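Local coordinates for protein glutathione transferase (Phanerochaete chrysosporium, PDB 4F0C) that probably conjugates or otherwise processes substrates with glutathione, as a fungal Ure2p-type glutathione transferase that binds oxidized glutathione disulfide, at residues His89-Asp98 with Val162-Ile171. Residues are numbered along the deposited sequence; the frame is centred on the assembly and turned at random.
Sequences HKFSVSTFDD and VADKLTIADI. With SO4 (sulfate ion), chain F.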
# COMPACT_ATOMS: atom_id res chain seq x y z
N HIS A 89 -10.56 21.90 2.71
CA HIS A 89 -10.69 20.69 1.86
C HIS A 89 -10.46 21.03 0.38
O HIS A 89 -11.24 20.64 -0.52
CB HIS A 89 -12.07 20.04 2.09
CG HIS A 89 -12.34 19.72 3.53
ND1 HIS A 89 -13.17 20.49 4.32
CD2 HIS A 89 -11.86 18.74 4.34
CE1 HIS A 89 -13.23 19.97 5.54
NE2 HIS A 89 -12.43 18.92 5.58
N LYS A 90 -9.39 21.79 0.12
CA LYS A 90 -9.00 22.09 -1.25
C LYS A 90 -8.48 20.85 -1.98
O LYS A 90 -8.54 20.79 -3.21
CB LYS A 90 -7.91 23.18 -1.24
CG LYS A 90 -8.42 24.56 -0.77
CD LYS A 90 -7.24 25.51 -0.57
CE LYS A 90 -7.68 26.93 -0.29
NZ LYS A 90 -6.48 27.82 -0.24
N PHE A 91 -7.97 19.87 -1.23
CA PHE A 91 -7.37 18.66 -1.82
C PHE A 91 -7.79 17.43 -1.05
O PHE A 91 -7.04 16.45 -1.00
CB PHE A 91 -5.84 18.78 -1.84
CG PHE A 91 -5.37 20.00 -2.59
CD1 PHE A 91 -5.40 20.02 -3.97
CD2 PHE A 91 -4.98 21.14 -1.91
CE1 PHE A 91 -5.02 21.16 -4.68
CE2 PHE A 91 -4.60 22.28 -2.62
CZ PHE A 91 -4.63 22.28 -4.00
N SER A 92 -8.96 17.50 -0.41
CA SER A 92 -9.40 16.41 0.48
C SER A 92 -10.91 16.56 0.70
O SER A 92 -11.56 17.42 0.05
CB SER A 92 -8.63 16.44 1.82
OG SER A 92 -8.87 17.68 2.50
N VAL A 93 -11.48 15.75 1.57
CA VAL A 93 -12.94 15.66 1.70
C VAL A 93 -13.39 15.73 3.16
O VAL A 93 -12.59 15.47 4.07
CB VAL A 93 -13.49 14.36 1.03
CG1 VAL A 93 -13.35 14.45 -0.49
CG2 VAL A 93 -12.78 13.10 1.54
N SER A 94 -14.66 16.03 3.38
CA SER A 94 -15.14 16.22 4.75
C SER A 94 -15.98 15.06 5.32
O SER A 94 -15.84 14.71 6.50
CB SER A 94 -15.90 17.55 4.89
OG SER A 94 -16.94 17.58 3.96
N THR A 95 -16.81 14.42 4.50
CA THR A 95 -17.73 13.41 5.04
C THR A 95 -17.04 12.06 5.23
O THR A 95 -16.06 11.75 4.55
CB THR A 95 -18.97 13.17 4.14
OG1 THR A 95 -18.58 12.50 2.93
CG2 THR A 95 -19.69 14.49 3.78
N PHE A 96 -17.57 11.25 6.14
CA PHE A 96 -17.02 9.91 6.34
C PHE A 96 -17.01 9.09 5.05
O PHE A 96 -15.97 8.51 4.69
CB PHE A 96 -17.76 9.12 7.42
CG PHE A 96 -17.34 7.69 7.46
CD1 PHE A 96 -16.09 7.35 7.96
CD2 PHE A 96 -18.12 6.71 6.89
CE1 PHE A 96 -15.65 6.03 7.95
CE2 PHE A 96 -17.69 5.39 6.89
CZ PHE A 96 -16.45 5.05 7.43
N ASP A 97 -18.15 9.06 4.36
CA ASP A 97 -18.26 8.26 3.14
C ASP A 97 -17.20 8.65 2.13
O ASP A 97 -16.59 7.79 1.51
CB ASP A 97 -19.65 8.41 2.51
CG ASP A 97 -20.75 7.73 3.31
OD1 ASP A 97 -20.50 7.24 4.45
OD2 ASP A 97 -21.90 7.72 2.81
N ASP A 98 -16.97 9.95 1.96
CA ASP A 98 -15.96 10.39 1.01
C ASP A 98 -14.54 10.07 1.51
O ASP A 98 -13.67 9.64 0.74
CB ASP A 98 -16.07 11.90 0.72
CG ASP A 98 -17.29 12.27 -0.12
OD1 ASP A 98 -17.87 11.38 -0.77
OD2 ASP A 98 -17.63 13.47 -0.16
N VAL A 162 -12.54 10.71 -6.47
CA VAL A 162 -13.51 10.75 -5.37
C VAL A 162 -14.23 12.05 -5.30
O VAL A 162 -13.62 13.10 -5.47
CB VAL A 162 -12.81 10.54 -3.99
CG1 VAL A 162 -13.86 10.41 -2.88
CG2 VAL A 162 -11.89 9.27 -4.05
N ALA A 163 -15.54 11.98 -5.06
CA ALA A 163 -16.33 13.17 -4.75
C ALA A 163 -16.34 14.24 -5.84
O ALA A 163 -16.65 15.40 -5.56
CB ALA A 163 -15.88 13.78 -3.41
N ASP A 164 -15.98 13.85 -7.06
CA ASP A 164 -15.98 14.77 -8.21
C ASP A 164 -15.17 16.03 -7.93
O ASP A 164 -15.51 17.12 -8.39
CB ASP A 164 -17.42 15.14 -8.63
CG ASP A 164 -18.13 14.00 -9.35
OD1 ASP A 164 -17.47 13.01 -9.76
OD2 ASP A 164 -19.36 14.10 -9.55
N LYS A 165 -14.08 15.88 -7.17
CA LYS A 165 -13.19 17.00 -6.95
C LYS A 165 -11.76 16.47 -6.85
O LYS A 165 -11.52 15.34 -6.44
CB LYS A 165 -13.57 17.74 -5.66
CG LYS A 165 -13.51 16.86 -4.42
CD LYS A 165 -14.05 17.55 -3.14
CE LYS A 165 -13.03 18.52 -2.55
NZ LYS A 165 -13.55 19.21 -1.34
N LEU A 166 -10.81 17.31 -7.22
CA LEU A 166 -9.41 16.94 -7.10
C LEU A 166 -9.08 16.69 -5.63
O LEU A 166 -9.40 17.52 -4.78
CB LEU A 166 -8.55 18.10 -7.63
CG LEU A 166 -7.07 18.02 -7.28
CD1 LEU A 166 -6.43 16.89 -8.06
CD2 LEU A 166 -6.39 19.38 -7.63
N THR A 167 -8.45 15.54 -5.32
CA THR A 167 -7.96 15.28 -3.95
C THR A 167 -6.57 14.62 -3.97
O THR A 167 -6.02 14.34 -5.04
CB THR A 167 -8.89 14.30 -3.17
OG1 THR A 167 -8.85 13.00 -3.79
CG2 THR A 167 -10.34 14.82 -3.14
N ILE A 168 -6.01 14.36 -2.80
CA ILE A 168 -4.75 13.65 -2.72
C ILE A 168 -4.86 12.24 -3.32
O ILE A 168 -3.84 11.67 -3.68
CB ILE A 168 -4.19 13.60 -1.28
CG1 ILE A 168 -5.28 13.13 -0.28
CG2 ILE A 168 -3.67 15.00 -0.90
CD1 ILE A 168 -4.68 12.63 1.09
N ALA A 169 -6.08 11.69 -3.45
CA ALA A 169 -6.18 10.39 -4.13
C ALA A 169 -5.65 10.53 -5.55
O ALA A 169 -4.83 9.72 -5.98
CB ALA A 169 -7.60 9.83 -4.15
N ASP A 170 -6.06 11.57 -6.27
CA ASP A 170 -5.57 11.77 -7.64
C ASP A 170 -4.09 12.10 -7.63
O ASP A 170 -3.31 11.55 -8.42
CB ASP A 170 -6.34 12.91 -8.35
CG ASP A 170 -7.85 12.73 -8.24
OD1 ASP A 170 -8.40 11.95 -9.05
OD2 ASP A 170 -8.46 13.33 -7.32
N ILE A 171 -3.70 13.01 -6.72
CA ILE A 171 -2.33 13.50 -6.74
C ILE A 171 -1.34 12.36 -6.49
O ILE A 171 -0.26 12.32 -7.08
CB ILE A 171 -2.12 14.63 -5.71
CG1 ILE A 171 -2.98 15.85 -6.08
CG2 ILE A 171 -0.62 15.04 -5.61
CD1 ILE A 171 -2.98 16.93 -4.97
S SO4 F . -19.88 12.51 8.31
O1 SO4 F . -20.60 11.95 9.44
O2 SO4 F . -18.45 12.55 8.64
O3 SO4 F . -20.12 11.68 7.13
O4 SO4 F . -20.35 13.87 8.03
O HOH W 1 -10.55 20.01 -4.79
O HOH W 2 -15.28 17.80 0.60
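Val162 opens the contact by setting CG1 3.7 Å from Asp98 O, and the CB of Ala163 then rests against both the Asp98 carboxylate, 3.7 Å from OD2, and CG1 of Val93. Lys165 illustrates how one side chain can pin a loop without regular structure. With chi3 bent to -78°, its otherwise extended chain passes CG1 of Val93 and delivers the ammonium to the interdomain linker, where NZ donates to His89 O at 2.8 Å, in the carbonyl plane, and to Ser92 O at 3.0 Å, nearly along the C=O axis; a water takes a third bond. Cut back to an alanine, this position would probably leave both carbonyls without their shared donor and the linker around them less firmly fixed. Leu166 follows, its CD2 meeting the Phe91 ring at the edge, in plane, 3.7 Å from CE1. A water bridges the backbones here, donating to Leu166 O and to Lys90 O. At Thr167, OG1 accepts from Ala169 N, and Asp170 OD2 accepts from Thr167 N through its anti lone pair, consistent with the N-capping box known at this helix in the GST fold. Ile168 N donates to Phe91 O (2.9 Å), tilted out of the carbonyl plane, and CD1 of Ile171 packs obliquely by the Phe91 ring. Phe91 and Ile168 also pack on helix 18-28 of the thioredoxin-like domain, and Ile168 reaches helices 74-85 and 96-126, seating the start of helix 168-172 where the two domains meet.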